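Local coordinates for protein putative conjugative transposon recombinase (Clostridium difficile, PDB 3G13) that probably binds DNA and exchanges its strands as a serine recombinase, of which this chain is the N-terminal resolvase-type domain, at residues Arg5-Ala10 with Glu41-Asp46; Asp46-Glu51 with Arg61-Arg66; Ile76-Thr81 with Ala107-Asp112. All coordinates share one frame; numbering follows the deposited sequence.

Interaction 1 (Arg5-Ala10 with Glu41-Asp46); sequences RLRVAA and EWVLAD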
loop_
_atom_site.group_PDB
_atom_site.type_symbol
_atom_site.label_atom_id
_atom_site.label_comp_id
_atom_site.label_asym_id
_atom_site.label_seq_id
_atom_site.Cartn_x
_atom_site.Cartn_y
_atom_site.Cartn_z
ATOM N N ARG A 5 26.552 -17.808 -12.399
ATOM C CA ARG A 5 25.111 -17.997 -12.362
ATOM C C ARG A 5 24.395 -17.161 -11.307
ATOM O O ARG A 5 24.926 -16.877 -10.235
ATOM C CB ARG A 5 24.768 -19.485 -12.248
ATOM C CG ARG A 5 25.204 -20.284 -13.492
ATOM C CD ARG A 5 24.849 -21.763 -13.357
ATOM N NE ARG A 5 25.697 -22.394 -12.344
ATOM C CZ ARG A 5 25.486 -23.592 -11.805
ATOM N NH1 ARG A 5 24.423 -24.316 -12.158
ATOM N NH2 ARG A 5 26.332 -24.050 -10.882
ATOM N N LEU A 6 23.169 -16.767 -11.626
ATOM C CA LEU A 6 22.353 -16.080 -10.655
ATOM C C LEU A 6 21.962 -17.068 -9.564
ATOM O O LEU A 6 21.461 -18.147 -9.861
ATOM C CB LEU A 6 21.120 -15.462 -11.330
ATOM C CG LEU A 6 20.231 -14.566 -10.454
ATOM C CD1 LEU A 6 20.818 -13.148 -10.323
ATOM C CD2 LEU A 6 18.766 -14.492 -11.004
ATOM N N ARG A 7 22.188 -16.685 -8.296
ATOM C CA ARG A 7 21.882 -17.544 -7.143
ATOM C C ARG A 7 20.444 -17.291 -6.691
ATOM O O ARG A 7 20.080 -16.196 -6.241
ATOM C CB ARG A 7 22.899 -17.357 -5.996
ATOM C CG ARG A 7 24.362 -17.835 -6.369
ATOM C CD ARG A 7 25.251 -18.062 -5.134
ATOM N NE ARG A 7 24.748 -19.126 -4.233
ATOM C CZ ARG A 7 24.940 -20.444 -4.380
ATOM N NH1 ARG A 7 25.647 -20.951 -5.382
ATOM N NH2 ARG A 7 24.417 -21.271 -3.495
ATOM N N VAL A 8 19.622 -18.310 -6.861
ATOM C CA VAL A 8 18.185 -18.157 -6.668
ATOM C C VAL A 8 17.716 -18.954 -5.464
ATOM O O VAL A 8 17.981 -20.148 -5.358
ATOM C CB VAL A 8 17.393 -18.530 -7.945
ATOM C CG1 VAL A 8 15.881 -18.272 -7.757
ATOM C CG2 VAL A 8 17.931 -17.720 -9.154
ATOM N N ALA A 9 17.015 -18.291 -4.555
ATOM C CA ALA A 9 16.358 -18.995 -3.440
ATOM C C ALA A 9 14.827 -18.941 -3.556
ATOM O O ALA A 9 14.277 -18.177 -4.380
ATOM C CB ALA A 9 16.804 -18.361 -2.109
ATOM N N ALA A 10 14.135 -19.721 -2.717
ATOM C CA ALA A 10 12.676 -19.593 -2.560
ATOM C C ALA A 10 12.375 -19.514 -1.097
ATOM O O ALA A 10 13.001 -20.220 -0.308
ATOM C CB ALA A 10 11.921 -20.774 -3.187
ATOM N N GLU A 41 20.760 -20.316 -16.568
ATOM C CA GLU A 41 21.514 -19.135 -16.076
ATOM C C GLU A 41 21.433 -19.000 -14.545
ATOM O O GLU A 41 22.078 -18.131 -13.939
ATOM C CB GLU A 41 20.967 -17.854 -16.704
ATOM C CG GLU A 41 20.908 -17.876 -18.248
ATOM C CD GLU A 41 20.558 -16.483 -18.772
ATOM O OE1 GLU A 41 19.391 -16.210 -19.070
ATOM O OE2 GLU A 41 21.470 -15.650 -18.840
ATOM N N TRP A 42 20.590 -19.829 -13.932
ATOM C CA TRP A 42 20.344 -19.787 -12.498
ATOM C C TRP A 42 20.924 -21.014 -11.815
ATOM O O TRP A 42 21.079 -22.073 -12.434
ATOM C CB TRP A 42 18.834 -19.821 -12.218
ATOM C CG TRP A 42 18.051 -18.627 -12.729
ATOM C CD1 TRP A 42 18.540 -17.462 -13.267
ATOM C CD2 TRP A 42 16.633 -18.493 -12.700
ATOM N NE1 TRP A 42 17.500 -16.615 -13.594
ATOM C CE2 TRP A 42 16.318 -17.221 -13.262
ATOM C CE3 TRP A 42 15.598 -19.324 -12.279
ATOM C CZ2 TRP A 42 14.993 -16.763 -13.398
ATOM C CZ3 TRP A 42 14.267 -18.887 -12.435
ATOM C CH2 TRP A 42 13.991 -17.605 -12.988
ATOM N N VAL A 43 21.207 -20.860 -10.535
ATOM C CA VAL A 43 21.603 -21.974 -9.669
ATOM C C VAL A 43 20.807 -21.823 -8.386
ATOM O O VAL A 43 20.688 -20.719 -7.861
ATOM C CB VAL A 43 23.171 -22.064 -9.447
ATOM C CG1 VAL A 43 23.746 -20.780 -8.806
ATOM C CG2 VAL A 43 23.549 -23.312 -8.613
ATOM N N LEU A 44 20.229 -22.933 -7.916
ATOM C CA LEU A 44 19.488 -22.975 -6.656
ATOM C C LEU A 44 20.439 -22.753 -5.478
ATOM O O LEU A 44 21.437 -23.488 -5.331
ATOM C CB LEU A 44 18.736 -24.311 -6.510
ATOM C CG LEU A 44 17.965 -24.643 -5.208
ATOM C CD1 LEU A 44 16.837 -23.666 -4.935
ATOM C CD2 LEU A 44 17.457 -26.092 -5.272
ATOM N N ALA A 45 20.156 -21.707 -4.693
ATOM C CA ALA A 45 20.861 -21.441 -3.437
ATOM C C ALA A 45 20.260 -22.390 -2.405
ATOM O O ALA A 45 20.922 -23.340 -1.985
ATOM C CB ALA A 45 20.714 -19.970 -3.019
ATOM N N ASP A 46 18.979 -22.194 -2.062
ATOM C CA ASP A 46 18.342 -23.045 -1.095
ATOM C C ASP A 46 16.848 -22.783 -1.098
ATOM O O ASP A 46 16.345 -21.840 -1.741
ATOM C CB ASP A 46 18.988 -22.865 0.315
ATOM C CG ASP A 46 18.791 -24.089 1.230
ATOM O OD1 ASP A 46 18.149 -25.091 0.812
ATOM O OD2 ASP A 46 19.203 -23.998 2.399
HETATM O O HOH W 1 24.248 -23.865 -4.210
#
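Trp42 lays its indole across Val8, and the CG2 branch of Val8 sits over one face of the five-membered ring, a CH-pi contact with CG2 4.0 Å from the ring centroid and 25° off the normal. Val8 has CG1 anti to the backbone N (chi1 -176°), which leaves CG2 as the branch turned to the indole. Leu6 runs alongside the same ring and points the same way, its CD2 3.6 Å from Trp42 NE1. A broad flat residue suits this place because one ring can bridge two aliphatic neighbours of the next strand, and helix 25-37 packs on this face, Met35 against Trp42 and Ile36 against Val8. The parallel pairing of Leu6-Ala10 with Trp42-Asp46 closes the beta-alpha-beta unit that opens the resolvase domain, with helix 25-37 as the crossover, right-handed as is usual for such units. Backbone bonds alternate from strand to strand: Leu6 O takes Val43 N at 2.8 Å, and Val43 O in turn takes Val8 N at 2.8 Å. On the face bearing Arg7 and Val43 the chemistry changes. Arg5 comes across Val43 at about a right angle, so that Val43 CB lies over the centre of its guanidinium, 3.6 Å from Arg5 CZ; the charged group thus covers an aliphatic side chain on the outermost strand of the sheet. Arg7 runs side by side with Val43, its CG 3.9 Å from Val43 CG1. The chain bends at chi3 (62°); NE is bonded to the carbonyl of Glu75, while NH2 donates to an in-plane water, 2.7 Å away, which in turn donates to Leu44 O.

Interaction 2 (Asp46-Glu51 with Arg61-Arg66); sequences DIYADE and REDFQR
Asp50 and Asp63 bind strand 46-51 to the first turn of helix 62-72, which runs nearly antiparallel to it and packs against the mixed, mainly parallel sheet of the resolvase-type alpha/beta domain. The Asp50 carboxylate faces the start of the helix, where amide N-H groups lack partners within the helix: OD1 accepts from Asp63 N at 2.9 Å and OD2 from Phe64 N at 3.0 Å, each through its syn lone pair. Tyr11 OH is a further partner of OD2, so both carboxylate oxygens are satisfied. Asp63 returns the grip, its OD1 taking Ala49 N at 2.9 Å on the anti lone pair. That same oxygen also accepts from Arg66 NH2, while OD2 receives Arg66 NE at 2.7 Å, a side-on, two-nitrogen salt bridge that holds the guanidinium in place. The remaining nitrogen, NH1, reaches Asp46 OD2 at 2.9 Å, almost straight and within the guanidinium plane, so one arginine serves two acids. Asp46 OD1 is occupied by the amide of Ile47. Tyr48, whose hydroxyl is bonded to Asp70, meets one face of the same guanidinium, the planes 30° apart, with CE1 over its centre and 3.4 Å from Arg66 CZ.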
loop_
_atom_site.group_PDB
_atom_site.type_symbol
_atom_site.label_atom_id
_atom_site.label_comp_id
_atom_site.label_asym_id
_atom_site.label_seq_id
_atom_site.Cartn_x
_atom_site.Cartn_y
_atom_site.Cartn_z
ATOM N N ASP A 46 18.979 -22.194 -2.062
ATOM C CA ASP A 46 18.342 -23.045 -1.095
ATOM C C ASP A 46 16.848 -22.783 -1.098
ATOM O O ASP A 46 16.345 -21.840 -1.741
ATOM C CB ASP A 46 18.988 -22.865 0.315
ATOM C CG ASP A 46 18.791 -24.089 1.230
ATOM O OD1 ASP A 46 18.149 -25.091 0.812
ATOM O OD2 ASP A 46 19.203 -23.998 2.399
ATOM N N ILE A 47 16.134 -23.662 -0.429
ATOM C CA ILE A 47 14.723 -23.498 -0.209
ATOM C C ILE A 47 14.524 -23.314 1.302
ATOM O O ILE A 47 15.025 -24.101 2.110
ATOM C CB ILE A 47 13.917 -24.655 -0.823
ATOM C CG1 ILE A 47 14.096 -24.622 -2.362
ATOM C CG2 ILE A 47 12.405 -24.588 -0.378
ATOM C CD1 ILE A 47 13.533 -25.768 -3.098
ATOM N N TYR A 48 13.854 -22.222 1.649
ATOM C CA TYR A 48 13.657 -21.810 3.029
ATOM C C TYR A 48 12.176 -21.892 3.298
ATOM O O TYR A 48 11.373 -21.536 2.444
ATOM C CB TYR A 48 14.161 -20.398 3.228
ATOM C CG TYR A 48 15.628 -20.207 2.905
ATOM C CD1 TYR A 48 16.592 -20.221 3.921
ATOM C CD2 TYR A 48 16.055 -19.999 1.587
ATOM C CE1 TYR A 48 17.942 -20.034 3.647
ATOM C CE2 TYR A 48 17.427 -19.823 1.284
ATOM C CZ TYR A 48 18.361 -19.847 2.324
ATOM O OH TYR A 48 19.705 -19.663 2.064
ATOM N N ALA A 49 11.802 -22.365 4.489
ATOM C CA ALA A 49 10.408 -22.653 4.774
ATOM C C ALA A 49 10.100 -22.622 6.269
ATOM O O ALA A 49 10.818 -23.227 7.081
ATOM C CB ALA A 49 10.017 -23.990 4.192
ATOM N N ASP A 50 9.045 -21.893 6.625
ATOM C CA ASP A 50 8.493 -21.941 7.980
ATOM C C ASP A 50 7.057 -22.363 7.925
ATOM O O ASP A 50 6.342 -22.033 6.975
ATOM C CB ASP A 50 8.571 -20.587 8.685
ATOM C CG ASP A 50 9.984 -20.129 8.909
ATOM O OD1 ASP A 50 10.738 -20.759 9.679
ATOM O OD2 ASP A 50 10.341 -19.102 8.315
ATOM N N GLU A 51 6.641 -23.108 8.943
ATOM C CA GLU A 51 5.248 -23.512 9.080
ATOM C C GLU A 51 4.411 -22.302 9.497
ATOM O O GLU A 51 4.872 -21.498 10.300
ATOM C CB GLU A 51 5.115 -24.642 10.103
ATOM C CG GLU A 51 3.754 -25.291 10.086
ATOM C CD GLU A 51 3.731 -26.617 10.823
ATOM O OE1 GLU A 51 4.700 -27.404 10.661
ATOM O OE2 GLU A 51 2.736 -26.869 11.551
ATOM N N ARG A 61 9.651 -16.349 10.937
ATOM C CA ARG A 61 10.479 -16.818 12.034
ATOM C C ARG A 61 11.767 -17.452 11.520
ATOM O O ARG A 61 12.492 -16.815 10.762
ATOM C CB ARG A 61 9.687 -17.658 13.075
ATOM C CG ARG A 61 10.133 -17.527 14.553
ATOM C CD ARG A 61 10.298 -16.072 15.039
ATOM N NE ARG A 61 9.232 -15.487 15.891
ATOM C CZ ARG A 61 7.951 -15.881 15.997
ATOM N NH1 ARG A 61 7.474 -16.914 15.308
ATOM N NH2 ARG A 61 7.128 -15.222 16.821
ATOM N N GLU A 62 12.077 -18.663 11.956
ATOM C CA GLU A 62 13.475 -19.081 12.001
ATOM C C GLU A 62 14.146 -19.258 10.630
ATOM O O GLU A 62 15.268 -18.777 10.430
ATOM C CB GLU A 62 13.642 -20.326 12.883
ATOM C CG GLU A 62 13.140 -20.090 14.298
ATOM C CD GLU A 62 13.924 -20.861 15.349
ATOM O OE1 GLU A 62 14.770 -21.722 14.964
ATOM O OE2 GLU A 62 13.687 -20.585 16.563
ATOM N N ASP A 63 13.469 -19.926 9.692
ATOM C CA ASP A 63 14.074 -20.126 8.368
ATOM C C ASP A 63 14.071 -18.841 7.519
ATOM O O ASP A 63 14.991 -18.613 6.743
ATOM C CB ASP A 63 13.411 -21.268 7.623
ATOM C CG ASP A 63 14.417 -22.301 7.119
ATOM O OD1 ASP A 63 14.171 -22.897 6.063
ATOM O OD2 ASP A 63 15.445 -22.529 7.791
ATOM N N PHE A 64 13.053 -17.997 7.695
ATOM C CA PHE A 64 13.083 -16.658 7.102
ATOM C C PHE A 64 14.343 -15.932 7.553
ATOM O O PHE A 64 15.054 -15.331 6.748
ATOM C CB PHE A 64 11.857 -15.820 7.494
ATOM C CG PHE A 64 11.809 -14.480 6.788
ATOM C CD1 PHE A 64 11.251 -14.382 5.506
ATOM C CD2 PHE A 64 12.359 -13.342 7.382
ATOM C CE1 PHE A 64 11.207 -13.169 4.827
ATOM C CE2 PHE A 64 12.331 -12.105 6.711
ATOM C CZ PHE A 64 11.753 -12.016 5.432
ATOM N N GLN A 65 14.630 -15.986 8.857
ATOM C CA GLN A 65 15.822 -15.316 9.377
ATOM C C GLN A 65 17.112 -15.936 8.857
ATOM O O GLN A 65 18.080 -15.220 8.625
ATOM C CB GLN A 65 15.828 -15.269 10.914
ATOM C CG GLN A 65 14.822 -14.298 11.509
ATOM C CD GLN A 65 15.008 -12.858 11.012
ATOM O OE1 GLN A 65 16.118 -12.311 11.059
ATOM N NE2 GLN A 65 13.915 -12.248 10.524
ATOM N N ARG A 66 17.134 -17.262 8.696
ATOM C CA ARG A 66 18.317 -17.933 8.116
ATOM C C ARG A 66 18.506 -17.409 6.683
ATOM O O ARG A 66 19.605 -17.066 6.298
ATOM C CB ARG A 66 18.156 -19.456 8.154
ATOM C CG ARG A 66 19.318 -20.266 7.570
ATOM C CD ARG A 66 19.061 -21.764 7.691
ATOM N NE ARG A 66 17.954 -22.272 6.861
ATOM C CZ ARG A 66 18.078 -22.792 5.641
ATOM N NH1 ARG A 66 19.264 -22.882 5.042
ATOM N NH2 ARG A 66 17.000 -23.232 5.007
#

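Interaction 3 (Ile76-Thr81 with Ala107-Asp112); sequences IDMVFT and AVYFED. Unlike the reference sequence in segment 76-81: Phe80 (reference Ile).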
loop_
_atom_site.group_PDB
_atom_site.type_symbol
_atom_site.label_atom_id
_atom_site.label_comp_id
_atom_site.label_asym_id
_atom_site.label_seq_id
_atom_site.Cartn_x
_atom_site.Cartn_y
_atom_site.Cartn_z
ATOM N N ILE A 76 22.722 -15.231 -2.065
ATOM C CA ILE A 76 21.436 -15.194 -2.792
ATOM C C ILE A 76 21.323 -13.895 -3.582
ATOM O O ILE A 76 21.585 -12.819 -3.019
ATOM C CB ILE A 76 20.236 -15.319 -1.811
ATOM C CG1 ILE A 76 20.272 -16.669 -1.060
ATOM C CG2 ILE A 76 18.865 -15.112 -2.533
ATOM C CD1 ILE A 76 19.316 -16.758 0.121
ATOM N N ASP A 77 20.940 -13.993 -4.860
ATOM C CA ASP A 77 20.769 -12.805 -5.728
ATOM C C ASP A 77 19.306 -12.458 -5.936
ATOM O O ASP A 77 18.962 -11.301 -6.178
ATOM C CB ASP A 77 21.436 -12.993 -7.106
ATOM C CG ASP A 77 22.944 -13.212 -7.021
ATOM O OD1 ASP A 77 23.654 -12.386 -6.366
ATOM O OD2 ASP A 77 23.416 -14.199 -7.632
HETATM N N MSE A 78 18.456 -13.473 -5.853
HETATM C CA MSE A 78 17.024 -13.330 -6.042
HETATM C C MSE A 78 16.266 -14.390 -5.226
HETATM O O MSE A 78 16.605 -15.585 -5.235
HETATM C CB MSE A 78 16.635 -13.356 -7.542
HETATM C CG MSE A 78 15.137 -13.099 -7.787
HETATM SE SE MSE A 78 14.625 -12.800 -9.647
HETATM C CE MSE A 78 13.909 -11.027 -9.406
ATOM N N VAL A 79 15.260 -13.921 -4.507
ATOM C CA VAL A 79 14.337 -14.780 -3.748
ATOM C C VAL A 79 12.940 -14.815 -4.323
ATOM O O VAL A 79 12.286 -13.781 -4.437
ATOM C CB VAL A 79 14.179 -14.270 -2.274
ATOM C CG1 VAL A 79 13.348 -15.286 -1.441
ATOM C CG2 VAL A 79 15.526 -14.066 -1.650
ATOM N N PHE A 80 12.450 -16.011 -4.648
ATOM C CA PHE A 80 11.055 -16.193 -5.015
ATOM C C PHE A 80 10.210 -16.341 -3.761
ATOM O O PHE A 80 10.608 -17.007 -2.789
ATOM C CB PHE A 80 10.849 -17.443 -5.888
ATOM C CG PHE A 80 11.209 -17.242 -7.335
ATOM C CD1 PHE A 80 12.391 -17.773 -7.845
ATOM C CD2 PHE A 80 10.378 -16.502 -8.183
ATOM C CE1 PHE A 80 12.741 -17.600 -9.214
ATOM C CE2 PHE A 80 10.714 -16.308 -9.551
ATOM C CZ PHE A 80 11.903 -16.856 -10.064
ATOM N N THR A 81 9.024 -15.747 -3.790
ATOM C CA THR A 81 8.033 -16.059 -2.778
ATOM C C THR A 81 6.633 -15.876 -3.356
ATOM O O THR A 81 6.434 -15.040 -4.236
ATOM C CB THR A 81 8.304 -15.280 -1.446
ATOM O OG1 THR A 81 7.585 -15.914 -0.398
ATOM C CG2 THR A 81 7.914 -13.798 -1.537
ATOM N N ALA A 107 17.013 -9.065 -5.324
ATOM C CA ALA A 107 15.644 -8.928 -5.739
ATOM C C ALA A 107 14.762 -9.933 -5.008
ATOM O O ALA A 107 15.174 -11.061 -4.731
ATOM C CB ALA A 107 15.576 -9.202 -7.264
ATOM N N VAL A 108 13.540 -9.522 -4.716
ATOM C CA VAL A 108 12.497 -10.466 -4.386
ATOM C C VAL A 108 11.544 -10.528 -5.569
ATOM O O VAL A 108 11.242 -9.499 -6.198
ATOM C CB VAL A 108 11.725 -10.063 -3.087
ATOM C CG1 VAL A 108 10.554 -11.069 -2.797
ATOM C CG2 VAL A 108 12.677 -9.974 -1.948
ATOM N N TYR A 109 11.137 -11.743 -5.926
ATOM C CA TYR A 109 10.105 -11.891 -6.929
ATOM C C TYR A 109 8.838 -12.445 -6.267
ATOM O O TYR A 109 8.808 -13.611 -5.869
ATOM C CB TYR A 109 10.535 -12.762 -8.155
ATOM C CG TYR A 109 9.508 -12.589 -9.270
ATOM C CD1 TYR A 109 9.677 -11.602 -10.226
ATOM C CD2 TYR A 109 8.356 -13.370 -9.328
ATOM C CE1 TYR A 109 8.737 -11.381 -11.200
ATOM C CE2 TYR A 109 7.378 -13.150 -10.308
ATOM C CZ TYR A 109 7.585 -12.157 -11.238
ATOM O OH TYR A 109 6.656 -11.914 -12.220
ATOM N N PHE A 110 7.812 -11.583 -6.179
ATOM C CA PHE A 110 6.499 -11.917 -5.665
ATOM C C PHE A 110 5.705 -12.536 -6.802
ATOM O O PHE A 110 5.338 -11.854 -7.751
ATOM C CB PHE A 110 5.804 -10.631 -5.142
ATOM C CG PHE A 110 6.450 -10.063 -3.919
ATOM C CD1 PHE A 110 6.472 -10.792 -2.713
ATOM C CD2 PHE A 110 7.063 -8.812 -3.956
ATOM C CE1 PHE A 110 7.083 -10.261 -1.577
ATOM C CE2 PHE A 110 7.647 -8.282 -2.822
ATOM C CZ PHE A 110 7.657 -8.986 -1.633
ATOM N N GLU A 111 5.471 -13.843 -6.723
ATOM C CA GLU A 111 4.915 -14.579 -7.842
ATOM C C GLU A 111 3.461 -14.186 -8.151
ATOM O O GLU A 111 3.118 -13.969 -9.320
ATOM C CB GLU A 111 5.043 -16.108 -7.641
ATOM C CG GLU A 111 6.480 -16.573 -7.307
ATOM C CD GLU A 111 6.490 -17.874 -6.532
ATOM O OE1 GLU A 111 7.208 -17.976 -5.526
ATOM O OE2 GLU A 111 5.772 -18.799 -6.931
ATOM N N ASP A 112 2.609 -14.104 -7.134
ATOM C CA ASP A 112 1.165 -13.811 -7.371
ATOM C C ASP A 112 0.958 -12.392 -7.943
ATOM O O ASP A 112 0.211 -12.190 -8.910
ATOM C CB ASP A 112 0.355 -13.937 -6.062
ATOM C CG ASP A 112 0.079 -15.417 -5.647
ATOM O OD1 ASP A 112 0.397 -16.368 -6.413
ATOM O OD2 ASP A 112 -0.436 -15.596 -4.525
#
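Met78, present as selenomethionine, reaches over Ala107 and brings its terminal CE to 4.0 Å from Tyr109 CB. The chain leaves the backbone with CG anti to N (chi1 -176°) and bends only at chi3, which carries CE over the neighbouring strand, beside Tyr109 and at the edge of its ring, although the exact placing of this methyl is doubtful. Ala107, with only a methyl, lets the Met78 chain lie over it. On the same face Phe80 and Tyr109 meet obliquely, ring planes 62° apart, with Phe80 CD2 3.7 Å from Tyr109 CB; CB and the near side of the tyrosine ring do the packing, and the ring runs outward, off strand 78-81. This face is the more open one: Met78 and Tyr109 are both partly exposed, and Asn116 of the next strand touches both.

The other face is buried. Thr81 lies alongside Phe110 and points the same way, turning its methyl to the ring, CG2 3.5 Å from Phe110 CD1, while OG1 is bonded to the carbonyl of Tyr11. Threonine thus offers a methyl to the aromatic ring and a hydroxyl to the adjacent strand. Val108 CG1 lies over one face of the Phe110 ring, toward its rim, and is 4.0 Å from Thr81 CG2; Phe87 makes an edge-to-face pair with Phe110. Beneath the side chains the backbones are bonded throughout, Tyr109 N to Val79 O at 2.8 Å and Glu111 N to Thr81 O at 2.9 Å among them. Beyond the strand, Glu111 stretches alongside the Thr81 carbonyl, its CG 3.4 Å from Thr81 O, and OE1 is bonded to Tyr32 OH. Two neighbouring parallel strands joined by a helical crossover, here helices 84-87 and 91-102, belong to the central sheet of the resolvase N-terminal domain.

All three contacts involve the same sheet, whose order places 42-51 at one edge, then 6-14, 78-81 and 107-110. Interaction 3 is the buried one, and interaction 1, nearer the sheet edge, is partly buried; both are parallel strand pairs, and strands 6-14 and 78-81 bond directly through Arg7 O to Asp77 N and Ala9 N to Met78 O. Interaction 2 is a surface contact that shares Asp46 and strand 42-51 with interaction 1 but joins the strand to a helix. Chemistry follows place: backbone bonds and apolar packing dominate interaction 3, arginines lie over the Val43 face of interaction 1, and carboxylates with one arginine carry interaction 2.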